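Local coordinates for protein synthesis inhibitor I (Hordeum vulgare, PDB 4FBC) that belongs to the ribosome-inactivating proteins and holds adenosine monophosphate in a pocket of its single chain, at residues 29-32 with 33-37; 170-173 with 174-178. The protein carries 3 engineered substitutions. All coordinates share one frame; numbering follows the deposited sequence.

Contact 1. Residues 29-32 with 33-37; sequences ATFI and AGIRN
I32 packs a methyl group on the guanidinium of R36, four places further along the same helix. The CG2 methyl of I32 lies over one face of the R36 guanidinium, 3.6 Å from R36 CZ and displaced toward the rim of the group. I32 CG2 stands anti to its own backbone N (chi1 to CG1 -65°), and the R36 chain runs extended from CG to NE, passing the I32 carbonyl on the way with R36 CG 3.5 Å from I32 O. The same guanidinium bonds beyond the helix, NE to the carbonyl of T178 and NH2 to that of A177 and to the hydroxyl of S184. Helix 25-39 of the ribosome-inactivating fold is thereby joined to helix 157-179, near the turn into helix 181-190. Round the helix, I35 repeats the i to i+4 pairing with F31. Its CD1 methyl sits over the face of the phenyl ring as a CH-pi contact, 4.1 Å from the F31 ring centroid and 26° off the normal. The two side chains run alongside each other, both packing on V67 of strand 64-70 and A17 of strand 16-20. A33 keeps its CB 3.4 Å from A29 O, the same oxygen that accepts the bond from A33 N. The other backbone bonds are likewise alpha-helical: R36 N meets I32 O at 3.2 Å and I35 N meets F31 O at 3.2 Å.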
loop_
_atom_site.group_PDB
_atom_site.type_symbol
_atom_site.label_atom_id
_atom_site.label_comp_id
_atom_site.label_asym_id
_atom_site.label_seq_id
_atom_site.Cartn_x
_atom_site.Cartn_y
_atom_site.Cartn_z
ATOM N N ALA A 29 6.637 5.233 -11.611
ATOM C CA ALA A 29 5.428 4.605 -12.143
ATOM C C ALA A 29 5.672 3.131 -12.442
ATOM O O ALA A 29 4.826 2.281 -12.163
ATOM C CB ALA A 29 4.955 5.337 -13.397
ATOM N N THR A 30 6.834 2.834 -13.018
ATOM C CA THR A 30 7.220 1.458 -13.328
ATOM C C THR A 30 7.322 0.624 -12.044
ATOM O O THR A 30 6.851 -0.519 -11.989
ATOM C CB THR A 30 8.567 1.429 -14.071
ATOM O OG1 THR A 30 8.400 2.042 -15.354
ATOM C CG2 THR A 30 9.058 0.010 -14.262
ATOM N N PHE A 31 7.929 1.219 -11.026
ATOM C CA PHE A 31 8.075 0.600 -9.695
ATOM C C PHE A 31 6.710 0.247 -9.083
ATOM O O PHE A 31 6.481 -0.896 -8.674
ATOM C CB PHE A 31 8.918 1.549 -8.822
ATOM C CG PHE A 31 8.746 1.385 -7.330
ATOM C CD1 PHE A 31 9.308 0.307 -6.653
ATOM C CD2 PHE A 31 8.076 2.357 -6.600
ATOM C CE1 PHE A 31 9.157 0.186 -5.261
ATOM C CE2 PHE A 31 7.925 2.246 -5.212
ATOM C CZ PHE A 31 8.470 1.168 -4.551
ATOM N N ILE A 32 5.798 1.214 -9.054
ATOM C CA ILE A 32 4.443 0.973 -8.535
ATOM C C ILE A 32 3.691 -0.084 -9.343
ATOM O O ILE A 32 3.073 -0.989 -8.774
ATOM C CB ILE A 32 3.616 2.275 -8.461
ATOM C CG1 ILE A 32 4.228 3.249 -7.441
ATOM C CG2 ILE A 32 2.119 1.977 -8.134
ATOM C CD1 ILE A 32 4.347 2.667 -6.001
ATOM N N ALA A 33 3.737 0.014 -10.670
ATOM C CA ALA A 33 3.040 -0.964 -11.500
ATOM C C ALA A 33 3.556 -2.390 -11.289
ATOM O O ALA A 33 2.797 -3.363 -11.370
ATOM C CB ALA A 33 3.131 -0.567 -12.983
ATOM N N GLY A 34 4.845 -2.509 -11.009
ATOM C CA GLY A 34 5.472 -3.812 -10.845
ATOM C C GLY A 34 5.019 -4.456 -9.547
ATOM O O GLY A 34 4.829 -5.675 -9.497
ATOM N N ILE A 35 4.851 -3.643 -8.505
ATOM C CA ILE A 35 4.270 -4.125 -7.241
ATOM C C ILE A 35 2.858 -4.669 -7.473
ATOM O O ILE A 35 2.536 -5.784 -7.046
ATOM C CB ILE A 35 4.251 -3.040 -6.140
ATOM C CG1 ILE A 35 5.685 -2.617 -5.800
ATOM C CG2 ILE A 35 3.548 -3.565 -4.879
ATOM C CD1 ILE A 35 5.807 -1.447 -4.852
ATOM N N ARG A 36 2.009 -3.893 -8.148
ATOM C CA ARG A 36 0.655 -4.352 -8.423
ATOM C C ARG A 36 0.677 -5.661 -9.192
ATOM O O ARG A 36 -0.081 -6.579 -8.894
ATOM C CB ARG A 36 -0.107 -3.314 -9.243
ATOM C CG ARG A 36 -0.316 -1.999 -8.537
ATOM C CD ARG A 36 -0.857 -0.977 -9.541
ATOM N NE ARG A 36 -1.070 0.310 -8.902
ATOM C CZ ARG A 36 -1.155 1.452 -9.571
ATOM N NH1 ARG A 36 -1.037 1.451 -10.903
ATOM N NH2 ARG A 36 -1.333 2.586 -8.908
ATOM N N ASN A 37 1.562 -5.741 -10.182
ATOM C CA ASN A 37 1.636 -6.905 -11.055
ATOM C C ASN A 37 2.047 -8.162 -10.288
ATOM O O ASN A 37 1.453 -9.226 -10.468
ATOM C CB ASN A 37 2.595 -6.644 -12.221
ATOM C CG ASN A 37 2.743 -7.847 -13.136
ATOM O OD1 ASN A 37 3.787 -8.496 -13.154
ATOM N ND2 ASN A 37 1.693 -8.154 -13.897
#

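Contact 2. Residues 170-173 with 174-178; sequences LLLM and VNEAT
Between L170 and T178 the helix opens from alpha spacing into a wider pi-type turn: V174 N bonds L170 O at 2.8 Å, while L171 O takes a bond from E176 N, five residues on, at 2.8 Å and 166°, with the donor nearly in line with the C=O bond.

L171 lays an aliphatic branch against the N175 amide. L171 CD2 meets the N175 side chain at CG and OD1, 3.7 Å from each, as the two side chains cross at a slant. N175 OD1 is buried here without a polar partner in the model, whereas ND2 bonds the backbone carbonyl of I87. In E176, chi1 of -51° sets CG anti to the carbonyl carbon, where it lies 3.4 Å from L171 O and 3.9 Å from L172 CD2; the chain then bends at chi2, -57°, which turns the carboxylate. Beyond that bend OE2 is hydrogen-bonded to Y119 and in a salt bridge with R179. On another side of the helix, the A177 methyl rests 3.4 Å from M173 O, a carbonyl also bonded by the hydroxyl of Y28. The backbone N of A177 follows the i+5 spacing too, though its bond to L172 O is weak. Alpha spacing returns with T178, whose OG1 and backbone N both bond V174 O, each at 2.9 Å and from opposite faces of the carbonyl plane.

L171 and R179 both belong to the adenosine monophosphate pocket, as does I87. The pi-type turn, in a buried part of helix 157-179 of this ribosome-inactivating fold, thus forms part of the wall of the adenosine monophosphate pocket.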
loop_
_atom_site.group_PDB
_atom_site.type_symbol
_atom_site.label_atom_id
_atom_site.label_comp_id
_atom_site.label_asym_id
_atom_site.label_seq_id
_atom_site.Cartn_x
_atom_site.Cartn_y
_atom_site.Cartn_z
ATOM N N LEU A 170 5.652 7.383 3.888
ATOM C CA LEU A 170 5.879 6.168 3.119
ATOM C C LEU A 170 4.596 5.397 2.822
ATOM O O LEU A 170 4.455 4.822 1.746
ATOM C CB LEU A 170 6.902 5.265 3.808
ATOM C CG LEU A 170 8.274 5.883 4.046
ATOM C CD1 LEU A 170 9.248 4.833 4.547
ATOM C CD2 LEU A 170 8.802 6.541 2.759
ATOM N N LEU A 171 3.671 5.366 3.777
ATOM C CA LEU A 171 2.399 4.689 3.563
ATOM C C LEU A 171 1.703 5.272 2.344
ATOM O O LEU A 171 1.178 4.539 1.497
ATOM C CB LEU A 171 1.506 4.837 4.797
ATOM C CG LEU A 171 1.759 3.768 5.846
ATOM C CD1 LEU A 171 0.942 4.065 7.085
ATOM C CD2 LEU A 171 1.407 2.408 5.298
ATOM N N LEU A 172 1.724 6.598 2.249
ATOM C CA LEU A 172 1.082 7.283 1.143
ATOM C C LEU A 172 1.830 7.077 -0.168
ATOM O O LEU A 172 1.213 6.789 -1.193
ATOM C CB LEU A 172 0.912 8.768 1.462
ATOM C CG LEU A 172 -0.228 9.057 2.438
ATOM C CD1 LEU A 172 -0.014 10.408 3.096
ATOM C CD2 LEU A 172 -1.569 9.022 1.708
ATOM N N MET A 173 3.157 7.178 -0.131
ATOM C CA MET A 173 3.937 7.166 -1.373
ATOM C C MET A 173 4.266 5.767 -1.886
ATOM O O MET A 173 4.663 5.598 -3.050
ATOM C CB MET A 173 5.197 8.016 -1.204
ATOM C CG MET A 173 4.857 9.490 -0.949
ATOM S SD MET A 173 6.318 10.540 -0.845
ATOM C CE MET A 173 6.662 10.824 -2.596
ATOM N N VAL A 174 4.089 4.762 -1.031
ATOM C CA VAL A 174 4.275 3.374 -1.434
ATOM C C VAL A 174 2.955 2.596 -1.387
ATOM O O VAL A 174 2.432 2.191 -2.419
ATOM C CB VAL A 174 5.354 2.662 -0.583
ATOM C CG1 VAL A 174 5.494 1.203 -0.995
ATOM C CG2 VAL A 174 6.695 3.372 -0.716
ATOM N N ASN A 175 2.409 2.383 -0.192
ATOM C CA ASN A 175 1.221 1.533 -0.072
ATOM C C ASN A 175 -0.039 2.082 -0.730
ATOM O O ASN A 175 -0.697 1.362 -1.492
ATOM C CB ASN A 175 0.944 1.191 1.397
ATOM C CG ASN A 175 2.168 0.690 2.101
ATOM O OD1 ASN A 175 3.160 1.404 2.209
ATOM N ND2 ASN A 175 2.115 -0.549 2.587
ATOM N N GLU A 176 -0.384 3.342 -0.452
ATOM C CA GLU A 176 -1.593 3.907 -1.045
ATOM C C GLU A 176 -1.396 4.114 -2.542
ATOM O O GLU A 176 -2.336 3.966 -3.328
ATOM C CB GLU A 176 -2.017 5.223 -0.372
ATOM C CG GLU A 176 -2.127 5.174 1.166
ATOM C CD GLU A 176 -3.088 4.106 1.699
ATOM O OE1 GLU A 176 -3.881 3.532 0.919
ATOM O OE2 GLU A 176 -3.051 3.847 2.928
ATOM N N ALA A 177 -0.167 4.447 -2.925
ATOM C CA ALA A 177 0.187 4.564 -4.344
ATOM C C ALA A 177 -0.062 3.243 -5.071
ATOM O O ALA A 177 -0.589 3.222 -6.183
ATOM C CB ALA A 177 1.635 4.974 -4.479
ATOM N N THR A 178 0.324 2.136 -4.448
ATOM C CA THR A 178 0.063 0.814 -5.029
ATOM C C THR A 178 -1.446 0.567 -5.160
ATOM O O THR A 178 -1.935 0.116 -6.204
ATOM C CB THR A 178 0.739 -0.288 -4.183
ATOM O OG1 THR A 178 2.166 -0.120 -4.223
ATOM C CG2 THR A 178 0.386 -1.667 -4.699
#

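Overall arrangement
Chain order takes contact 1 first, on helix 25-39 after strand 16-20, and contact 2 much later, on helix 157-179. Each lies within one continuous helical segment and closes no loop, so the two stand in series and neither nests within nor crosses the other. Their centres are 12 Å apart, yet they touch in space. Besides the polar bridge made by the arginine of contact 1, I35 CG2 packs on T178 CG2 at 3.7 Å. Contact 1 lies between the mixed sheet and helix 157-179; contact 2 continues inward to helices 119-123 and 136-147 and to the adenosine monophosphate pocket, linking sheet, helices and pocket.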